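Amide synthase (Vibrio cholerae, PDB 1L5A) is a free-standing nonribosomal peptide synthetase condensation enzyme that probably joins an aryl acid to a polyamine through an amide bond in vibriobactin biosynthesis. Local coordinates at residues 1-6 / 310-315; 261-266 / 273-278. All coordinates share one frame; numbering follows the deposited sequence.

In the fold
Contact 1 and contact 2 lie side by side, their centres about 11 Å apart, where the two halves of this condensation enzyme meet. Along the chain contact 2 is nested inside contact 1: segment 1-6 leads into helix 6-14, the loop 261-276 joins strands 255-260 and 277-282, and segment 310-315 opens helix 313-319. The chain N-terminus is thus placed against the start of a helix some 300 residues later. The contacts are coupled directly through Asn277 of contact 2, whose ND2 bonds to Tyr311 O and whose OD1 accepts from Ile313 N; Arg312 probably reaches the adjoining backbone too. Contact 2 lies about 10 Å from the centre of the chain, contact 1 about 17 Å.

Contact 1 (1-6 / 310-315)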
loop_
_atom_site.group_PDB
_atom_site.type_symbol
_atom_site.label_atom_id
_atom_site.label_comp_id
_atom_site.label_asym_id
_atom_site.label_seq_id
_atom_site.Cartn_x
_atom_site.Cartn_y
_atom_site.Cartn_z
ATOM N N MET A 1 22.393 14.175 -3.286
ATOM C CA MET A 1 21.579 14.781 -4.383
ATOM C C MET A 1 20.698 13.718 -5.035
ATOM O O MET A 1 21.136 12.594 -5.270
ATOM C CB MET A 1 22.490 15.393 -5.439
ATOM C CG MET A 1 21.747 16.197 -6.486
ATOM S SD MET A 1 22.823 16.829 -7.787
ATOM C CE MET A 1 23.905 17.961 -6.943
ATOM N N LEU A 2 19.451 14.079 -5.307
ATOM C CA LEU A 2 18.491 13.174 -5.924
ATOM C C LEU A 2 18.670 13.077 -7.444
ATOM O O LEU A 2 18.982 14.069 -8.113
ATOM C CB LEU A 2 17.068 13.655 -5.629
ATOM C CG LEU A 2 16.553 13.603 -4.192
ATOM C CD1 LEU A 2 15.199 14.325 -4.110
ATOM C CD2 LEU A 2 16.454 12.142 -3.747
ATOM N N LEU A 3 18.463 11.884 -7.991
ATOM C CA LEU A 3 18.591 11.702 -9.427
ATOM C C LEU A 3 17.919 12.860 -10.181
ATOM O O LEU A 3 18.499 13.440 -11.100
ATOM C CB LEU A 3 17.960 10.378 -9.835
ATOM C CG LEU A 3 18.075 10.032 -11.315
ATOM C CD1 LEU A 3 19.540 9.985 -11.743
ATOM C CD2 LEU A 3 17.383 8.707 -11.552
ATOM N N ALA A 4 16.704 13.212 -9.775
ATOM C CA ALA A 4 15.977 14.297 -10.421
ATOM C C ALA A 4 16.710 15.658 -10.383
ATOM O O ALA A 4 16.427 16.544 -11.208
ATOM C CB ALA A 4 14.575 14.433 -9.803
ATOM N N GLN A 5 17.640 15.831 -9.447
ATOM C CA GLN A 5 18.393 17.093 -9.350
ATOM C C GLN A 5 19.668 17.076 -10.200
ATOM O O GLN A 5 20.149 18.137 -10.607
ATOM C CB GLN A 5 18.783 17.406 -7.892
ATOM C CG GLN A 5 17.595 17.632 -6.947
ATOM C CD GLN A 5 17.997 17.716 -5.476
ATOM O OE1 GLN A 5 18.548 16.775 -4.917
ATOM N NE2 GLN A 5 17.717 18.849 -4.851
ATOM N N LYS A 6 20.210 15.884 -10.464
ATOM C CA LYS A 6 21.438 15.750 -11.243
ATOM C C LYS A 6 21.420 16.504 -12.596
ATOM O O LYS A 6 22.317 17.296 -12.881
ATOM C CB LYS A 6 21.751 14.266 -11.498
ATOM C CG LYS A 6 21.959 13.405 -10.253
ATOM C CD LYS A 6 23.419 13.349 -9.806
ATOM C CE LYS A 6 23.603 12.616 -8.453
ATOM N NZ LYS A 6 23.313 11.145 -8.460
ATOM N N ARG A 310 6.603 7.487 -10.237
ATOM C CA ARG A 310 7.661 7.844 -9.310
ATOM C C ARG A 310 9.005 7.356 -9.820
ATOM O O ARG A 310 10.064 7.710 -9.261
ATOM C CB ARG A 310 7.354 7.247 -7.927
ATOM C CG ARG A 310 8.306 7.647 -6.833
ATOM C CD ARG A 310 7.725 7.396 -5.459
ATOM N NE ARG A 310 8.518 8.060 -4.424
ATOM C CZ ARG A 310 8.054 8.392 -3.222
ATOM N NH1 ARG A 310 6.794 8.125 -2.893
ATOM N NH2 ARG A 310 8.842 8.993 -2.349
ATOM N N TYR A 311 8.973 6.538 -10.875
ATOM C CA TYR A 311 10.217 6.021 -11.470
ATOM C C TYR A 311 10.752 7.176 -12.332
ATOM O O TYR A 311 10.088 7.667 -13.242
ATOM C CB TYR A 311 9.928 4.765 -12.321
ATOM C CG TYR A 311 11.134 3.872 -12.585
ATOM C CD1 TYR A 311 11.669 3.062 -11.581
ATOM C CD2 TYR A 311 11.749 3.858 -13.838
ATOM C CE1 TYR A 311 12.788 2.261 -11.819
ATOM C CE2 TYR A 311 12.860 3.072 -14.090
ATOM C CZ TYR A 311 13.382 2.274 -13.084
ATOM O OH TYR A 311 14.505 1.517 -13.352
ATOM N N ARG A 312 11.942 7.641 -12.003
ATOM C CA ARG A 312 12.552 8.757 -12.717
ATOM C C ARG A 312 12.833 8.526 -14.206
ATOM O O ARG A 312 13.412 7.507 -14.610
ATOM C CB ARG A 312 13.843 9.155 -11.998
ATOM C CG ARG A 312 13.612 9.897 -10.684
ATOM C CD ARG A 312 13.718 11.368 -10.955
ATOM N NE ARG A 312 12.481 12.103 -10.751
ATOM C CZ ARG A 312 12.114 13.136 -11.501
ATOM N NH1 ARG A 312 12.885 13.542 -12.498
ATOM N NH2 ARG A 312 10.982 13.765 -11.248
ATOM N N ILE A 313 12.421 9.494 -15.018
ATOM C CA ILE A 313 12.637 9.416 -16.451
ATOM C C ILE A 313 14.141 9.349 -16.729
ATOM O O ILE A 313 14.573 8.729 -17.697
ATOM C CB ILE A 313 12.018 10.642 -17.177
ATOM C CG1 ILE A 313 12.119 10.459 -18.694
ATOM C CG2 ILE A 313 12.727 11.929 -16.747
ATOM C CD1 ILE A 313 11.138 9.462 -19.269
ATOM N N GLU A 314 14.944 9.981 -15.879
ATOM C CA GLU A 314 16.388 9.948 -16.069
ATOM C C GLU A 314 16.820 8.508 -15.964
ATOM O O GLU A 314 17.714 8.059 -16.689
ATOM C CB GLU A 314 17.123 10.770 -14.998
ATOM C CG GLU A 314 16.879 12.280 -15.047
ATOM C CD GLU A 314 15.559 12.698 -14.415
ATOM O OE1 GLU A 314 14.923 11.842 -13.760
ATOM O OE2 GLU A 314 15.169 13.886 -14.553
ATOM N N GLN A 315 16.172 7.787 -15.048
ATOM C CA GLN A 315 16.467 6.374 -14.814
ATOM C C GLN A 315 16.035 5.595 -16.050
ATOM O O GLN A 315 16.762 4.730 -16.526
ATOM C CB GLN A 315 15.718 5.857 -13.576
ATOM C CG GLN A 315 16.045 4.404 -13.234
ATOM C CD GLN A 315 17.511 4.247 -12.943
ATOM O OE1 GLN A 315 18.048 4.906 -12.049
ATOM N NE2 GLN A 315 18.181 3.388 -13.702
#
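Ala4 and Leu3 carry the apolar part of the contact, and both work on Arg312. The methyl of Ala4 sits over one face of the guanidinium, displaced toward its rim, with Ala4 CB 3.3 Å from Arg312 CZ. Leu3 passes the aliphatic start of the same side chain in the opposite direction, its CD2 3.6 Å from Arg312 CB. Because the CG of Leu3 is turned anti to the backbone N (chi1 -178°), its branch extends to the first turn of helix 313-319: Leu3 CG lies 3.9 Å from Glu314 CB, and Leu3 CD2 lies 3.9 Å from Gln315 CB. A condensation domain consists of two halves, each resembling chloramphenicol acetyltransferase and set in a V; here the N-terminus, belonging to the first half, rests against a helix start of the second.

The polar interactions stay within each segment or run to neighbours. Arg312, at the N-cap position, has a chain bent at both chi2 and chi3, which bring the guanidinium under Ala4 and next to the Glu314 carboxylate. There Arg312 NH1 forms a salt bridge with Glu314 OE1 at 2.9 Å (N-H...O angle 153°); Glu314 OE1 offers its syn lone pair and lies tilted somewhat out of the guanidinium plane. This ion pair helps to fix the flat group beneath Ala4. Arg312 NH2 turns to Val276 O, modelled too close for its length to be trusted.

Across the contact, segment 1-6 is braced by its own bonds. Leu2 N donates to Gln5 OE1 at 2.9 Å, nearly straight at 172° and onto an in-plane lone pair, while Leu2 O accepts from both Gln5 N and Lys6 N. Gln5 NE2 is in turn held by Ile127 O.

Contact 2 (261-266 / 273-278); sequences MNRWGS and GLMVNS
Arg263 and Met275 both have CG anti to the carbonyl carbon, and both chains bend at chi2 (-82° and 92°); the bends bring them across each other at about a right angle, with the sulfur over one face of the guanidinium, toward its rim, and Met275 SD 3.5 Å from Arg263 CZ. At the edge of the group, Arg263 NH2 makes a weak, bent bond to Gly273 O (2.9 Å, 123°). Stronger partners lie outside: NH1 bonds to Ala268 O, and NH2 forms a salt bridge with Asp130, the aspartate of the HHxxxDG signature of condensation domains. The other oxygen of Asp130 accepts from Met275 N and Val276 N, so one carboxylate ties together both sides of the loop joining strands 255-260 and 277-282, an antiparallel pair.

Nearer the strands the packing is mixed. Backbone meets backbone where Met261 O lies 3.6 Å from Met275 C. Asn262 CB rests 3.3 Å from Met275 O, and a water links the two residues, donating to Met275 O at 2.8 Å and accepting weakly from Asn262 ND2. Met261 CE meets Val276 CG2 more loosely, at 4.4 Å.

From Arg263 to Ser266 the chain makes a type II beta turn, closed by Ser266 N to Arg263 O at 3.1 Å. At its corner, Trp264 NE1 bonds to Thr173 O of a second copy of the protein, and the Trp264 ring stacks on His175 of that subunit.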
loop_
_atom_site.group_PDB
_atom_site.type_symbol
_atom_site.label_atom_id
_atom_site.label_comp_id
_atom_site.label_asym_id
_atom_site.label_seq_id
_atom_site.Cartn_x
_atom_site.Cartn_y
_atom_site.Cartn_z
ATOM N N MET A 261 3.293 15.394 -11.255
ATOM C CA MET A 261 3.749 16.097 -10.052
ATOM C C MET A 261 4.527 15.208 -9.069
ATOM O O MET A 261 5.501 15.654 -8.439
ATOM C CB MET A 261 2.553 16.742 -9.339
ATOM C CG MET A 261 1.755 17.712 -10.192
ATOM S SD MET A 261 2.845 18.897 -11.010
ATOM C CE MET A 261 2.501 18.619 -12.741
ATOM N N ASN A 262 4.091 13.955 -8.929
ATOM C CA ASN A 262 4.763 13.033 -8.034
ATOM C C ASN A 262 4.557 13.455 -6.558
ATOM O O ASN A 262 5.425 13.249 -5.717
ATOM C CB ASN A 262 6.241 12.997 -8.414
ATOM C CG ASN A 262 6.865 11.642 -8.194
ATOM O OD1 ASN A 262 6.231 10.610 -8.373
ATOM N ND2 ASN A 262 8.130 11.640 -7.811
ATOM N N ARG A 263 3.397 14.048 -6.271
ATOM C CA ARG A 263 3.018 14.499 -4.928
ATOM C C ARG A 263 1.907 13.584 -4.413
ATOM O O ARG A 263 1.649 13.506 -3.219
ATOM C CB ARG A 263 2.449 15.924 -4.957
ATOM C CG ARG A 263 3.347 16.977 -5.577
ATOM C CD ARG A 263 4.357 17.472 -4.595
ATOM N NE ARG A 263 5.339 18.328 -5.240
ATOM C CZ ARG A 263 6.220 19.078 -4.586
ATOM N NH1 ARG A 263 6.229 19.094 -3.252
ATOM N NH2 ARG A 263 7.129 19.772 -5.261
ATOM N N TRP A 264 1.242 12.910 -5.346
ATOM C CA TRP A 264 0.137 12.005 -5.052
ATOM C C TRP A 264 0.467 10.906 -4.046
ATOM O O TRP A 264 1.393 10.121 -4.240
ATOM C CB TRP A 264 -0.360 11.394 -6.355
ATOM C CG TRP A 264 -1.516 10.486 -6.191
ATOM C CD1 TRP A 264 -2.499 10.564 -5.250
ATOM C CD2 TRP A 264 -1.836 9.367 -7.019
ATOM N NE1 TRP A 264 -3.417 9.559 -5.437
ATOM C CE2 TRP A 264 -3.037 8.807 -6.518
ATOM C CE3 TRP A 264 -1.226 8.779 -8.138
ATOM C CZ2 TRP A 264 -3.641 7.683 -7.096
ATOM C CZ3 TRP A 264 -1.824 7.663 -8.712
ATOM C CH2 TRP A 264 -3.023 7.126 -8.188
ATOM N N GLY A 265 -0.298 10.869 -2.957
ATOM C CA GLY A 265 -0.072 9.873 -1.927
ATOM C C GLY A 265 1.272 9.939 -1.229
ATOM O O GLY A 265 1.637 9.007 -0.528
ATOM N N SER A 266 2.000 11.046 -1.373
ATOM C CA SER A 266 3.320 11.157 -0.763
ATOM C C SER A 266 3.487 12.311 0.216
ATOM O O SER A 266 2.762 13.308 0.177
ATOM C CB SER A 266 4.382 11.290 -1.859
ATOM O OG SER A 266 5.631 11.696 -1.325
ATOM N N GLY A 273 9.602 21.285 -2.912
ATOM C CA GLY A 273 10.880 20.810 -3.413
ATOM C C GLY A 273 10.787 20.419 -4.880
ATOM O O GLY A 273 9.844 20.797 -5.576
ATOM N N LEU A 274 11.766 19.652 -5.354
ATOM C CA LEU A 274 11.774 19.195 -6.733
ATOM C C LEU A 274 11.310 17.746 -6.835
ATOM O O LEU A 274 11.992 16.814 -6.386
ATOM C CB LEU A 274 13.178 19.318 -7.342
ATOM C CG LEU A 274 13.316 18.644 -8.717
ATOM C CD1 LEU A 274 12.207 19.161 -9.639
ATOM C CD2 LEU A 274 14.698 18.918 -9.321
ATOM N N MET A 275 10.151 17.541 -7.436
ATOM C CA MET A 275 9.672 16.177 -7.573
ATOM C C MET A 275 9.040 15.874 -8.930
ATOM O O MET A 275 8.887 14.713 -9.289
ATOM C CB MET A 275 8.665 15.853 -6.450
ATOM C CG MET A 275 9.255 15.785 -5.049
ATOM S SD MET A 275 9.208 17.355 -4.120
ATOM C CE MET A 275 10.134 16.862 -2.668
ATOM N N VAL A 276 8.681 16.913 -9.678
ATOM C CA VAL A 276 8.028 16.728 -10.957
ATOM C C VAL A 276 8.835 15.791 -11.868
ATOM O O VAL A 276 10.070 15.818 -11.889
ATOM C CB VAL A 276 7.747 18.120 -11.639
ATOM C CG1 VAL A 276 9.045 18.809 -12.066
ATOM C CG2 VAL A 276 6.846 17.933 -12.802
ATOM N N ASN A 277 8.125 14.956 -12.617
ATOM C CA ASN A 277 8.765 13.978 -13.493
ATOM C C ASN A 277 8.086 14.018 -14.850
ATOM O O ASN A 277 6.851 14.019 -14.951
ATOM C CB ASN A 277 8.629 12.594 -12.848
ATOM C CG ASN A 277 9.465 11.521 -13.530
ATOM O OD1 ASN A 277 10.513 11.800 -14.097
ATOM N ND2 ASN A 277 9.012 10.270 -13.434
ATOM N N SER A 278 8.894 14.072 -15.899
ATOM C CA SER A 278 8.382 14.127 -17.272
ATOM C C SER A 278 8.193 12.725 -17.821
ATOM O O SER A 278 9.136 11.932 -17.875
ATOM C CB SER A 278 9.363 14.888 -18.158
ATOM O OG SER A 278 9.544 16.201 -17.684
HETATM O O HOH W 1 10.869 12.810 -8.536
#